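Local coordinates for major exported Hcp3 protein (Pseudomonas aeruginosa, PDB 3HE1) that is a secreted member of the Hcp family that forms a six-subunit assembly and probably serves as a tube component of the type VI secretion system, at residues Gly33-Leu38 with Ser109-Thr114; Ala105-Gly110 with Ala140-Ile145; Pro89-Lys94 with Asp165-Tyr170; Ala27-Thr32 with Asp59-Gln64; Thr114-Gln119 with Thr135-Ala140. One frame throughout, in Å; residues are numbered along the deposited sequence. Where two conformers were deposited one is given.

Contact 1 (Gly33-Leu38 with Ser109-Thr114); sequences GTKQGL and SGERLT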
# COMPACT_ATOMS: atom_id res chain seq x y z
N GLY A 33 31.20 16.21 16.57
CA GLY A 33 30.99 15.47 17.80
C GLY A 33 32.00 15.87 18.86
O GLY A 33 33.15 16.14 18.56
N THR A 34 31.55 15.92 20.11
CA THR A 34 32.44 16.28 21.21
C THR A 34 33.72 15.44 21.21
O THR A 34 34.80 15.94 21.53
CB THR A 34 31.73 16.14 22.58
OG1 THR A 34 30.95 14.94 22.60
CG2 THR A 34 30.83 17.34 22.85
N LYS A 35 33.59 14.18 20.83
CA LYS A 35 34.73 13.26 20.83
C LYS A 35 35.43 13.20 19.48
O LYS A 35 36.66 13.20 19.42
CB LYS A 35 34.30 11.86 21.27
CG LYS A 35 33.85 11.79 22.72
CD LYS A 35 32.42 12.30 22.90
CE LYS A 35 32.05 12.37 24.37
NZ LYS A 35 30.60 12.18 24.59
N GLN A 36 34.65 13.17 18.40
CA GLN A 36 35.18 12.91 17.07
C GLN A 36 35.49 14.14 16.22
O GLN A 36 36.08 14.02 15.14
CB GLN A 36 34.21 12.02 16.30
CG GLN A 36 33.93 10.69 16.97
CD GLN A 36 33.31 9.68 16.01
OE1 GLN A 36 33.90 9.34 14.98
NE2 GLN A 36 32.11 9.19 16.35
N GLY A 37 35.12 15.33 16.68
CA GLY A 37 35.33 16.53 15.89
C GLY A 37 34.31 16.60 14.75
O GLY A 37 33.14 16.27 14.95
N LEU A 38 34.75 17.04 13.58
CA LEU A 38 33.88 17.15 12.41
C LEU A 38 33.73 15.77 11.79
O LEU A 38 34.67 15.24 11.18
CB LEU A 38 34.42 18.17 11.39
CG LEU A 38 33.50 18.53 10.20
CD1 LEU A 38 32.13 19.00 10.66
CD2 LEU A 38 34.14 19.57 9.29
N SER A 109 28.27 4.82 21.17
CA SER A 109 29.09 5.39 22.22
C SER A 109 28.27 6.27 23.14
O SER A 109 28.70 6.54 24.26
CB SER A 109 30.26 6.20 21.63
OG SER A 109 29.80 7.41 21.05
N GLY A 110 27.10 6.71 22.67
CA GLY A 110 26.32 7.70 23.40
C GLY A 110 26.91 9.11 23.37
O GLY A 110 26.66 9.93 24.27
N GLU A 111 27.68 9.39 22.32
CA GLU A 111 28.41 10.64 22.19
C GLU A 111 27.51 11.85 21.85
O GLU A 111 26.79 11.83 20.84
CB GLU A 111 29.50 10.50 21.12
CG GLU A 111 30.20 11.81 20.79
CD GLU A 111 31.02 11.72 19.53
OE1 GLU A 111 31.23 10.59 19.04
OE2 GLU A 111 31.45 12.77 19.01
N ARG A 112 27.56 12.88 22.69
CA ARG A 112 26.83 14.12 22.43
C ARG A 112 27.37 14.83 21.20
O ARG A 112 28.58 15.06 21.07
CB ARG A 112 26.86 15.06 23.65
CG ARG A 112 26.32 16.47 23.36
CD ARG A 112 26.17 17.35 24.62
NE ARG A 112 27.43 17.55 25.32
CZ ARG A 112 28.33 18.50 25.03
NH1 ARG A 112 28.11 19.34 24.03
NH2 ARG A 112 29.44 18.60 25.74
N LEU A 113 26.48 15.16 20.28
CA LEU A 113 26.83 15.89 19.07
C LEU A 113 26.76 17.39 19.30
O LEU A 113 25.66 17.95 19.38
CB LEU A 113 25.84 15.53 17.97
CG LEU A 113 26.33 14.59 16.90
CD1 LEU A 113 27.44 13.73 17.50
CD2 LEU A 113 25.15 13.78 16.37
N THR A 114 27.91 18.07 19.38
CA THR A 114 27.88 19.53 19.61
C THR A 114 27.02 20.31 18.62
O THR A 114 26.27 21.21 19.01
CB THR A 114 29.28 20.16 19.67
OG1 THR A 114 29.86 19.94 20.96
CG2 THR A 114 29.18 21.65 19.44

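Contact 2 (Ala105-Gly110 with Ala140-Ile145); sequences AALTSG and AIIVDI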
# COMPACT_ATOMS: atom_id res chain seq x y z
N ALA A 105 29.67 4.68 15.56
CA ALA A 105 30.50 4.85 16.74
C ALA A 105 29.78 5.85 17.64
O ALA A 105 29.56 5.58 18.82
CB ALA A 105 31.88 5.35 16.37
N ALA A 106 29.39 6.98 17.06
CA ALA A 106 28.65 7.99 17.79
C ALA A 106 27.45 7.37 18.51
O ALA A 106 27.30 7.51 19.73
CB ALA A 106 28.19 9.11 16.84
N LEU A 107 26.61 6.68 17.76
CA LEU A 107 25.38 6.12 18.30
C LEU A 107 25.69 5.18 19.47
O LEU A 107 25.22 5.38 20.59
CB LEU A 107 24.63 5.38 17.19
CG LEU A 107 23.24 4.76 17.36
CD1 LEU A 107 22.99 3.91 16.14
CD2 LEU A 107 23.13 3.90 18.59
N THR A 108 26.50 4.16 19.20
CA THR A 108 26.81 3.13 20.20
C THR A 108 27.66 3.65 21.36
O THR A 108 27.77 3.00 22.40
CB THR A 108 27.56 1.92 19.58
OG1 THR A 108 28.69 2.39 18.84
CG2 THR A 108 26.64 1.13 18.67
N SER A 109 28.27 4.82 21.17
CA SER A 109 29.09 5.39 22.22
C SER A 109 28.27 6.27 23.14
O SER A 109 28.70 6.54 24.26
CB SER A 109 30.26 6.20 21.63
OG SER A 109 29.80 7.41 21.05
N GLY A 110 27.10 6.71 22.67
CA GLY A 110 26.32 7.70 23.40
C GLY A 110 26.91 9.11 23.37
O GLY A 110 26.66 9.93 24.27
N ALA A 140 23.03 17.48 20.26
CA ALA A 140 22.21 16.38 19.80
C ALA A 140 22.83 15.04 20.16
O ALA A 140 24.02 14.94 20.45
CB ALA A 140 21.97 16.49 18.29
N ILE A 141 22.01 14.00 20.14
CA ILE A 141 22.43 12.65 20.45
C ILE A 141 21.82 11.72 19.41
O ILE A 141 20.63 11.84 19.09
CB ILE A 141 21.99 12.26 21.88
CG1 ILE A 141 22.77 13.08 22.91
CG2 ILE A 141 22.21 10.79 22.10
CD1 ILE A 141 22.00 13.45 24.17
N ILE A 142 22.61 10.81 18.84
CA ILE A 142 22.05 9.88 17.86
C ILE A 142 21.33 8.69 18.52
O ILE A 142 21.95 7.89 19.22
CB ILE A 142 23.13 9.34 16.91
CG1 ILE A 142 23.95 10.49 16.34
CG2 ILE A 142 22.49 8.50 15.80
CD1 ILE A 142 24.86 10.06 15.20
N VAL A 143 20.02 8.56 18.30
CA VAL A 143 19.24 7.60 19.06
C VAL A 143 18.98 6.27 18.36
O VAL A 143 18.65 5.29 19.01
CB VAL A 143 17.93 8.22 19.57
CG1 VAL A 143 18.23 9.09 20.78
CG2 VAL A 143 17.27 9.03 18.48
N ASP A 144 19.16 6.24 17.04
CA ASP A 144 19.09 4.99 16.29
C ASP A 144 19.48 5.16 14.84
O ASP A 144 19.37 6.24 14.26
CB ASP A 144 17.73 4.27 16.42
CG ASP A 144 16.59 5.22 16.71
OD1 ASP A 144 15.71 4.85 17.51
OD2 ASP A 144 16.56 6.33 16.13
N ILE A 145 20.00 4.07 14.28
CA ILE A 145 20.38 4.02 12.87
C ILE A 145 19.82 2.75 12.23
O ILE A 145 19.69 1.72 12.88
CB ILE A 145 21.91 4.12 12.66
CG1 ILE A 145 22.43 5.48 13.11
CG2 ILE A 145 22.29 3.88 11.19
CD1 ILE A 145 23.86 5.75 12.70

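Contact 3 (Pro89-Lys94 with Asp165-Tyr170); sequences PVVITK and DVHFTY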
# COMPACT_ATOMS: atom_id res chain seq x y z
N PRO A 89 12.18 13.15 17.45
CA PRO A 89 13.58 13.10 17.00
C PRO A 89 13.71 13.56 15.57
O PRO A 89 12.76 13.38 14.81
CB PRO A 89 13.92 11.61 17.11
CG PRO A 89 12.99 11.08 18.15
CD PRO A 89 11.71 11.84 17.94
N VAL A 90 14.84 14.16 15.22
CA VAL A 90 15.05 14.54 13.82
C VAL A 90 15.55 13.33 13.06
O VAL A 90 16.36 12.55 13.58
CB VAL A 90 16.02 15.73 13.66
CG1 VAL A 90 16.30 16.00 12.18
CG2 VAL A 90 15.43 16.96 14.31
N VAL A 91 15.06 13.15 11.84
CA VAL A 91 15.31 11.93 11.10
C VAL A 91 15.81 12.22 9.70
O VAL A 91 15.06 12.68 8.85
CB VAL A 91 14.03 11.11 10.98
CG1 VAL A 91 14.36 9.69 10.55
CG2 VAL A 91 13.28 11.12 12.30
N ILE A 92 17.08 11.95 9.45
CA ILE A 92 17.61 12.16 8.11
C ILE A 92 17.90 10.83 7.41
O ILE A 92 17.81 9.76 8.01
CB ILE A 92 18.85 13.11 8.10
CG1 ILE A 92 20.04 12.51 8.84
CG2 ILE A 92 18.49 14.42 8.73
CD1 ILE A 92 21.00 11.70 7.96
N THR A 93 18.22 10.90 6.13
CA THR A 93 18.57 9.72 5.36
C THR A 93 19.75 10.09 4.49
O THR A 93 19.80 11.19 3.93
CB THR A 93 17.40 9.21 4.48
OG1 THR A 93 16.31 8.79 5.31
CG2 THR A 93 17.84 8.03 3.62
N LYS A 94 20.71 9.18 4.38
CA LYS A 94 21.89 9.37 3.56
C LYS A 94 22.18 8.05 2.85
O LYS A 94 21.40 7.11 2.97
CB LYS A 94 23.05 9.79 4.46
CG LYS A 94 22.96 9.22 5.88
CD LYS A 94 24.06 9.74 6.80
CE LYS A 94 25.49 9.50 6.25
NZ LYS A 94 25.89 8.06 6.14
N ASP A 165 19.26 5.64 7.43
CA ASP A 165 18.54 6.67 8.16
C ASP A 165 19.15 6.86 9.53
O ASP A 165 19.41 5.89 10.22
CB ASP A 165 17.08 6.25 8.37
CG ASP A 165 16.37 5.89 7.09
OD1 ASP A 165 16.79 6.36 6.01
OD2 ASP A 165 15.37 5.15 7.18
N VAL A 166 19.33 8.11 9.94
CA VAL A 166 19.83 8.40 11.28
C VAL A 166 18.92 9.34 12.06
O VAL A 166 18.43 10.32 11.51
CB VAL A 166 21.25 8.98 11.22
CG1 VAL A 166 21.76 9.27 12.63
CG2 VAL A 166 22.18 8.03 10.48
N HIS A 167 18.71 9.03 13.34
CA HIS A 167 17.83 9.81 14.21
C HIS A 167 18.57 10.51 15.34
O HIS A 167 19.34 9.88 16.07
CB HIS A 167 16.78 8.92 14.85
CG HIS A 167 16.07 8.05 13.88
ND1 HIS A 167 14.71 7.82 13.95
CD2 HIS A 167 16.52 7.36 12.80
CE1 HIS A 167 14.36 7.01 12.97
NE2 HIS A 167 15.43 6.72 12.26
N PHE A 168 18.30 11.80 15.49
CA PHE A 168 18.89 12.60 16.54
C PHE A 168 17.81 13.14 17.46
O PHE A 168 16.76 13.60 17.01
CB PHE A 168 19.62 13.80 15.95
CG PHE A 168 20.45 13.49 14.73
CD1 PHE A 168 21.84 13.38 14.84
CD2 PHE A 168 19.86 13.37 13.48
CE1 PHE A 168 22.63 13.13 13.71
CE2 PHE A 168 20.63 13.11 12.35
CZ PHE A 168 22.02 13.00 12.47
N THR A 169 18.06 13.08 18.76
CA THR A 169 17.39 13.98 19.66
C THR A 169 18.37 15.15 19.83
O THR A 169 19.44 15.15 19.22
CB THR A 169 17.02 13.31 20.99
OG1 THR A 169 18.21 12.92 21.68
CG2 THR A 169 16.13 12.09 20.72
N TYR A 170 17.99 16.15 20.63
CA TYR A 170 18.75 17.39 20.76
C TYR A 170 18.17 18.25 21.87
O TYR A 170 17.04 18.07 22.29
CB TYR A 170 18.69 18.19 19.47
CG TYR A 170 17.27 18.38 19.02
CD1 TYR A 170 16.45 19.34 19.61
CD2 TYR A 170 16.72 17.58 18.04
CE1 TYR A 170 15.14 19.50 19.21
CE2 TYR A 170 15.42 17.73 17.63
CZ TYR A 170 14.63 18.69 18.22
OH TYR A 170 13.32 18.84 17.81

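Contact 4 (Ala27-Thr32 with Asp59-Gln64); sequences AYMSIT and DQVMVQ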
# COMPACT_ATOMS: atom_id res chain seq x y z
N ALA A 27 19.67 18.35 0.61
CA ALA A 27 20.20 19.01 1.78
C ALA A 27 21.61 18.47 1.97
O ALA A 27 21.93 17.36 1.50
CB ALA A 27 19.32 18.71 2.99
N TYR A 28 22.46 19.25 2.63
CA TYR A 28 23.79 18.77 3.00
C TYR A 28 23.92 19.01 4.47
O TYR A 28 23.31 19.93 5.00
CB TYR A 28 24.89 19.49 2.21
CG TYR A 28 24.93 19.08 0.76
CD1 TYR A 28 25.58 17.91 0.37
CD2 TYR A 28 24.28 19.83 -0.22
CE1 TYR A 28 25.61 17.52 -0.96
CE2 TYR A 28 24.30 19.44 -1.56
CZ TYR A 28 24.96 18.28 -1.92
OH TYR A 28 24.99 17.88 -3.24
N MSE A 29 24.69 18.18 5.16
CA MSE A 29 24.75 18.27 6.61
C MSE A 29 26.18 18.24 7.14
O MSE A 29 27.10 17.78 6.47
CB MSE A 29 23.91 17.14 7.24
CG MSE A 29 23.92 17.06 8.78
SE MSE A 29 22.87 15.51 9.32
CE MSE A 29 23.43 14.36 7.85
N SER A 30 26.37 18.76 8.34
CA SER A 30 27.65 18.68 8.99
C SER A 30 27.41 18.19 10.39
O SER A 30 26.40 18.53 11.03
CB SER A 30 28.35 20.05 9.01
OG SER A 30 27.64 20.98 9.81
N ILE A 31 28.33 17.35 10.85
CA ILE A 31 28.30 16.95 12.23
C ILE A 31 29.64 17.20 12.90
O ILE A 31 30.68 16.90 12.35
CB ILE A 31 27.86 15.49 12.38
CG1 ILE A 31 26.50 15.31 11.68
CG2 ILE A 31 27.84 15.11 13.87
CD1 ILE A 31 25.89 13.92 11.76
N THR A 32 29.58 17.82 14.07
CA THR A 32 30.75 17.94 14.93
C THR A 32 30.42 17.24 16.24
O THR A 32 29.46 17.62 16.92
CB THR A 32 31.13 19.40 15.24
OG1 THR A 32 31.56 20.05 14.03
CG2 THR A 32 32.26 19.47 16.26
N ASP A 59 32.90 18.63 2.94
CA ASP A 59 32.96 18.37 4.38
C ASP A 59 31.57 18.21 4.96
O ASP A 59 31.36 18.36 6.17
CB ASP A 59 33.74 19.45 5.11
CG ASP A 59 35.15 19.57 4.62
OD1 ASP A 59 35.75 18.51 4.32
OD2 ASP A 59 35.65 20.71 4.52
N GLN A 60 30.63 17.90 4.08
CA GLN A 60 29.28 17.54 4.50
C GLN A 60 28.89 16.17 4.00
O GLN A 60 29.64 15.48 3.30
CB GLN A 60 28.26 18.57 4.00
CG GLN A 60 28.23 19.88 4.76
CD GLN A 60 27.59 20.99 3.95
OE1 GLN A 60 26.73 21.71 4.45
NE2 GLN A 60 27.99 21.11 2.69
N VAL A 61 27.67 15.79 4.35
CA VAL A 61 27.06 14.57 3.88
C VAL A 61 25.78 14.92 3.10
O VAL A 61 25.06 15.85 3.45
CB VAL A 61 26.78 13.63 5.07
CG1 VAL A 61 27.00 14.37 6.39
CG2 VAL A 61 25.37 13.05 5.00
N MSE A 62 25.52 14.15 2.05
CA MSE A 62 24.36 14.33 1.17
C MSE A 62 23.09 13.74 1.77
O MSE A 62 22.89 12.52 1.76
CB MSE A 62 24.66 13.60 -0.13
CG MSE A 62 23.98 14.15 -1.35
SE MSE A 62 24.09 12.75 -2.69
CE MSE A 62 23.17 11.35 -1.66
N VAL A 63 22.20 14.60 2.27
CA VAL A 63 20.97 14.13 2.90
C VAL A 63 19.87 13.90 1.87
O VAL A 63 19.42 14.82 1.20
CB VAL A 63 20.46 15.13 3.92
CG1 VAL A 63 19.05 14.75 4.35
CG2 VAL A 63 21.40 15.18 5.11
N GLN A 64 19.43 12.64 1.76
CA GLN A 64 18.40 12.27 0.79
C GLN A 64 17.04 12.00 1.47
O GLN A 64 16.09 11.56 0.81
CB GLN A 64 18.85 11.06 -0.05
CG GLN A 64 19.98 11.37 -1.05
CD GLN A 64 19.50 11.56 -2.48
OE1 GLN A 64 18.68 10.78 -2.99
NE2 GLN A 64 20.02 12.58 -3.16

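Contact 5 (Thr114-Gln119 with Thr135-Ala140); sequences TKVEIQ and TVLEDA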
# COMPACT_ATOMS: atom_id res chain seq x y z
N THR A 114 27.91 18.07 19.38
CA THR A 114 27.88 19.53 19.61
C THR A 114 27.02 20.31 18.62
O THR A 114 26.27 21.21 19.01
CB THR A 114 29.28 20.16 19.67
OG1 THR A 114 29.86 19.94 20.96
CG2 THR A 114 29.18 21.65 19.44
N LYS A 115 27.13 19.97 17.33
CA LYS A 115 26.30 20.61 16.31
C LYS A 115 26.03 19.71 15.11
O LYS A 115 26.95 19.23 14.46
CB LYS A 115 26.89 21.94 15.85
CG LYS A 115 26.03 22.66 14.83
CD LYS A 115 26.27 24.18 14.82
CE LYS A 115 27.33 24.58 13.81
NZ LYS A 115 27.21 26.03 13.46
N VAL A 116 24.75 19.48 14.84
CA VAL A 116 24.30 18.91 13.59
C VAL A 116 23.60 20.04 12.88
O VAL A 116 22.71 20.69 13.46
CB VAL A 116 23.27 17.80 13.81
CG1 VAL A 116 22.65 17.35 12.47
CG2 VAL A 116 23.90 16.65 14.59
N GLU A 117 23.99 20.30 11.63
CA GLU A 117 23.44 21.44 10.92
C GLU A 117 23.10 21.05 9.52
O GLU A 117 23.98 20.69 8.75
CB GLU A 117 24.43 22.59 10.91
CG GLU A 117 24.14 23.64 9.85
CD GLU A 117 24.88 24.95 10.11
OE1 GLU A 117 24.99 25.35 11.29
OE2 GLU A 117 25.36 25.57 9.12
N ILE A 118 21.80 21.13 9.21
CA ILE A 118 21.21 20.71 7.94
C ILE A 118 20.94 21.92 7.04
O ILE A 118 20.18 22.82 7.39
CB ILE A 118 19.86 19.99 8.16
CG1 ILE A 118 20.04 18.70 8.94
CG2 ILE A 118 19.21 19.66 6.84
CD1 ILE A 118 20.63 17.59 8.12
N GLN A 119 21.56 21.93 5.88
CA GLN A 119 21.45 23.05 4.98
C GLN A 119 20.61 22.69 3.78
O GLN A 119 20.93 21.76 3.05
CB GLN A 119 22.84 23.49 4.53
CG GLN A 119 23.65 24.11 5.62
CD GLN A 119 24.81 24.92 5.06
OE1 GLN A 119 25.10 24.87 3.85
NE2 GLN A 119 25.48 25.67 5.93
N THR A 135 18.41 24.16 9.14
CA THR A 135 17.94 23.50 10.35
C THR A 135 19.20 23.14 11.13
O THR A 135 20.15 22.62 10.57
CB THR A 135 17.18 22.21 10.04
OG1 THR A 135 16.06 22.50 9.20
CG2 THR A 135 16.72 21.54 11.34
N VAL A 136 19.21 23.41 12.43
CA VAL A 136 20.41 23.19 13.20
C VAL A 136 20.13 22.61 14.57
O VAL A 136 19.33 23.17 15.34
CB VAL A 136 21.17 24.50 13.37
CG1 VAL A 136 22.25 24.34 14.42
CG2 VAL A 136 21.79 24.91 12.05
N LEU A 137 20.79 21.50 14.89
CA LEU A 137 20.71 20.94 16.24
C LEU A 137 21.91 21.35 17.08
O LEU A 137 23.04 21.40 16.59
CB LEU A 137 20.62 19.42 16.21
CG LEU A 137 19.62 18.86 15.20
CD1 LEU A 137 19.44 17.36 15.42
CD2 LEU A 137 18.29 19.60 15.29
N GLU A 138 21.64 21.67 18.34
CA GLU A 138 22.66 21.89 19.35
C GLU A 138 22.59 20.73 20.35
O GLU A 138 21.49 20.30 20.73
CB GLU A 138 22.47 23.25 20.06
CG GLU A 138 22.27 24.41 19.08
CD GLU A 138 22.63 25.78 19.65
OE1 GLU A 138 23.19 25.86 20.76
OE2 GLU A 138 22.37 26.79 18.95
N ASP A 139 23.75 20.23 20.76
CA ASP A 139 23.88 19.16 21.76
C ASP A 139 22.98 17.95 21.50
O ASP A 139 22.30 17.45 22.39
CB ASP A 139 23.68 19.71 23.18
CG ASP A 139 24.63 20.85 23.50
OD1 ASP A 139 25.48 21.20 22.65
OD2 ASP A 139 24.54 21.41 24.62
N ALA A 140 23.03 17.48 20.26
CA ALA A 140 22.21 16.38 19.80
C ALA A 140 22.83 15.04 20.16
O ALA A 140 24.02 14.94 20.45
CB ALA A 140 21.97 16.49 18.29

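Contact 1 (Gly33-Leu38 with Ser109-Thr114)
Glu111 reaches its carboxylate to the backbone amides of Lys35 and Gln36 and buries the most surface of any residue here. A chi1 of 173° swings its CG away from the backbone N, and with the chain extended beyond, the side chain slides past those of Thr34 and Lys35 in opposite directions. Glu111 OE2 takes two amide hydrogens, from Lys35 N at 3.1 Å and from Gln36 N at 3.3 Å. Both donors stand above the same face of the carboxylate plane, so a single oxygen serves two successive peptides. The other oxygen offers its syn lone pair to the Gln36 side chain, with Gln36 NE2 3.2 Å from Glu111 OE1 and the acceptor in the amide plane. Three bonds thus fix the rotation of the carboxylate, a clear example of an acidic side chain satisfying the amides of a tight turn.

Thr34 makes a second grip on the next residue of the partner. Thr34 N meets Arg112 O at 3.2 Å, almost straight, while Thr34 OG1 reaches the same carbonyl at 2.8 Å, in the carbonyl plane. The methyl Thr34 CG2 lies over one face of the Arg112 guanidinium, 3.4 Å from Arg112 NH2, and touches Thr114 OG1 at an equal distance.

The turn links strand 27-33 to strand 37-38, with Gln36 and Gly37 forming a classic beta bulge opposite Gly33. Gln36 also packs on helix 100-109 and donates to Leu102 O, whereas Leu113 faces strands 27-33 and 140-149.

Contact 2 (Ala105-Gly110 with Ala140-Ile145)
Leu107 lies between two isoleucines of strand 140-145, meeting each in a different way. Its chain crosses that of Ile142 at about a right angle, so Leu107 CB comes to rest 4.0 Å from Ile142 CG2, and CG looks onto the Ile142 carbonyl oxygen. Against Ile145 it slides alongside in the opposite direction; here Leu107 CD1 presses 3.5 Å from Ile145 CG1, a snug contact for two carbons. Because chi1 of -175° stretches the leucine out from its own backbone N, CD1 is carried far enough to reach that second residue.

Ala106 adds a shallower touch: its methyl CB sits 3.8 Å from Ile142 CD1. The two branches of Ile142 are thereby shared, CG2 by Leu107 and CD1 by Ala106. Helix 105-109 runs nearly perpendicular to the strand, at 93°, with the axes 7.4 Å apart, and it ends in a Schellman motif at Gly110. The contact is a wholly apolar example of a short helix laid across a sheet.

Leu103 of the same helix also covers Ile142 and Ile145, and both also touch Val166 of the adjoining strand 162-169. Beyond, Asp144 and Ile145 pair antiparallel with a strand of a neighbouring subunit, continuing the sheet across the interface, and Leu107 packs on Ile72 of that subunit.

Contact 3 (Pro89-Lys94 with Asp165-Tyr170)
Val90 and Phe168 form a hydrogen-bonded antiparallel pair in the curled sheet of the Hcp beta-barrel, and their backbone groups answer one another completely: Val90 N gives to Phe168 O at 2.7 Å, and Phe168 N returns a bond to Val90 O at 2.8 Å. Two residues on, Ile92 and Val166 repeat the exchange, with Ile92 N to Val166 O and Val166 N to Ile92 O both at 3.0 Å. Between the two pairs Val91 faces His167 across a non-hydrogen-bonded position, and the carbonyls there accept CA-H contacts as well, His167 CA approaching Val90 O to 3.2 Å.

On the face that holds Val91, Val91 CG1 sits over the centre of the imidazole of His167, 3.6 Å from the ring centroid, a CH-pi contact between side chains lying side by side. Farther along the same face, Thr93 OG1 donates to Asp165 OD1 at 2.6 Å, meeting the carboxylate from above its plane; Tyr148 OH is a second partner of this oxygen.

The other face, with Val90, Ile92, Val166 and Phe168, is apolar and buried. Ile92 CG1, placed between the backbone N and the carbonyl carbon (chi1 65°), meets the edge of the Phe168 ring, 3.6 Å from Phe168 CE2. At one end of the pair Val90 CG2 touches Tyr170, whose hydroxyl is bonded to His87; at the other the Lys94 ammonium makes salt bridges to Glu164 and Asp97. This sheet pair is flanked by strand 61-71 beside 86-95 and strand 140-149 beside 162-169, while Met29 of strand 27-33 and Leu137 of strand 129-137 cover the Phe168 side.

Contact 4 (Ala27-Thr32 with Asp59-Gln64)
Met29, a selenomethionine here, lies on the same face of the sheet as Val61 and Val63 and touches both. Met29 CB starts the contact, 3.8 Å from Val63 CG2. From there the chain leaves in the direction opposite the backbone N (chi1 178°) and stays extended to the selenium, which packs against Ile118 of strand 112-123. At SE the chain turns (chi3 37°), and the terminal methyl Met29 CE is brought back over the valines, 3.5 Å from Val63 CG2 and 3.7 Å from Val61 CG2; it also meets Ile92. One side chain thus touches strands 61-71, 86-95 and 112-123.

The backbone beneath belongs to the antiparallel sheet that curls into the beta-barrel core of the Hcp fold. Strand 27-33 is an inner strand here, paired on one side with 61-71 and on the other with 112-123. Val63 N donates to Ala27 O at 2.9 Å, and Met29 N donates to Val61 O at the same length. Ala27 CB adds an apolar touch on Val63 CB. Phe168 and Val116 also touch the selenomethionine from further strands, and Val63 packs on Met149 of a neighbouring subunit.

The opposite face carries Tyr28 and Met62. Tyr28 CE1 approaches Met62 CG at 3.8 Å. The Gln60 and Tyr28 side chains cross at about a right angle, yet amide and ring planes are only 27° apart. His57 stacks on the same ring, Phe44 meets it edge-to-face, and Gln60 NE2 lies 3.5 Å from Tyr28 CB.

Contact 5 (Thr114-Gln119 with Thr135-Ala140)
Val116 and Leu137 meet on the buried face of a beta hairpin formed by strands 112-123 and 129-137, whose segments 115-119 and 135-137 run almost exactly antiparallel at 172°. Val116 CB packs on Leu137 CB at 3.9 Å, and Val116 CG2 reaches Ala140 CB a little farther along. Beside them Ile118 CB lies 4.0 Å from Thr135 CB, with the Thr135 hydroxyl bonded to Trp120. Met29 and Phe168 close over this face, which is the tightly packed part. Along the backbone, Val116 and Leu137 exchange two bonds, as do Ile118 and Thr135, where Thr135 N points to Ile118 O at 2.8 Å and 173°.

The other face, with Lys115, Glu117, Val136 and Glu138, is looser and more open to solvent. Here Val136 CG2 rests alongside the Glu117 chain, 3.5 Å from Glu117 CG, and its other methyl meets Lys115 CD obliquely. Where the chain turns a corner near Glu138, Asp139 and Ala140 form a G1 beta bulge opposite Leu113; Asp139 N still donates to Thr114 O, while Arg171 forms salt bridges with Glu138 and Asp139.

Glu117 is held at both oxygens: Lys115 NZ forms a salt bridge to OE1, and Gln119 NE2 binds the anti lone pair of Glu117 OE2 at 3.2 Å.

From the N terminus, contact 4 closes first, pairing 27-32 with 59-64. Contact 1 starts from 33-38, just after 27-32 and before 59-64, and reaches 109-114, so it crosses contact 4. Contact 3 opens at 89-94, before contact 1 has closed, and crosses it in turn to end at 165-170, the longest reach along the chain together with contact 1. Within the span of contact 3 lies contact 2, which begins on helix 100-109, and within that again lies the short hairpin of contact 5. Contacts 3, 4 and 5 join parts of one curled antiparallel sheet, whereas contacts 1 and 2 tie the turn 34-36 to the start of strand 112-123 and helix 100-109 to strand 140-149.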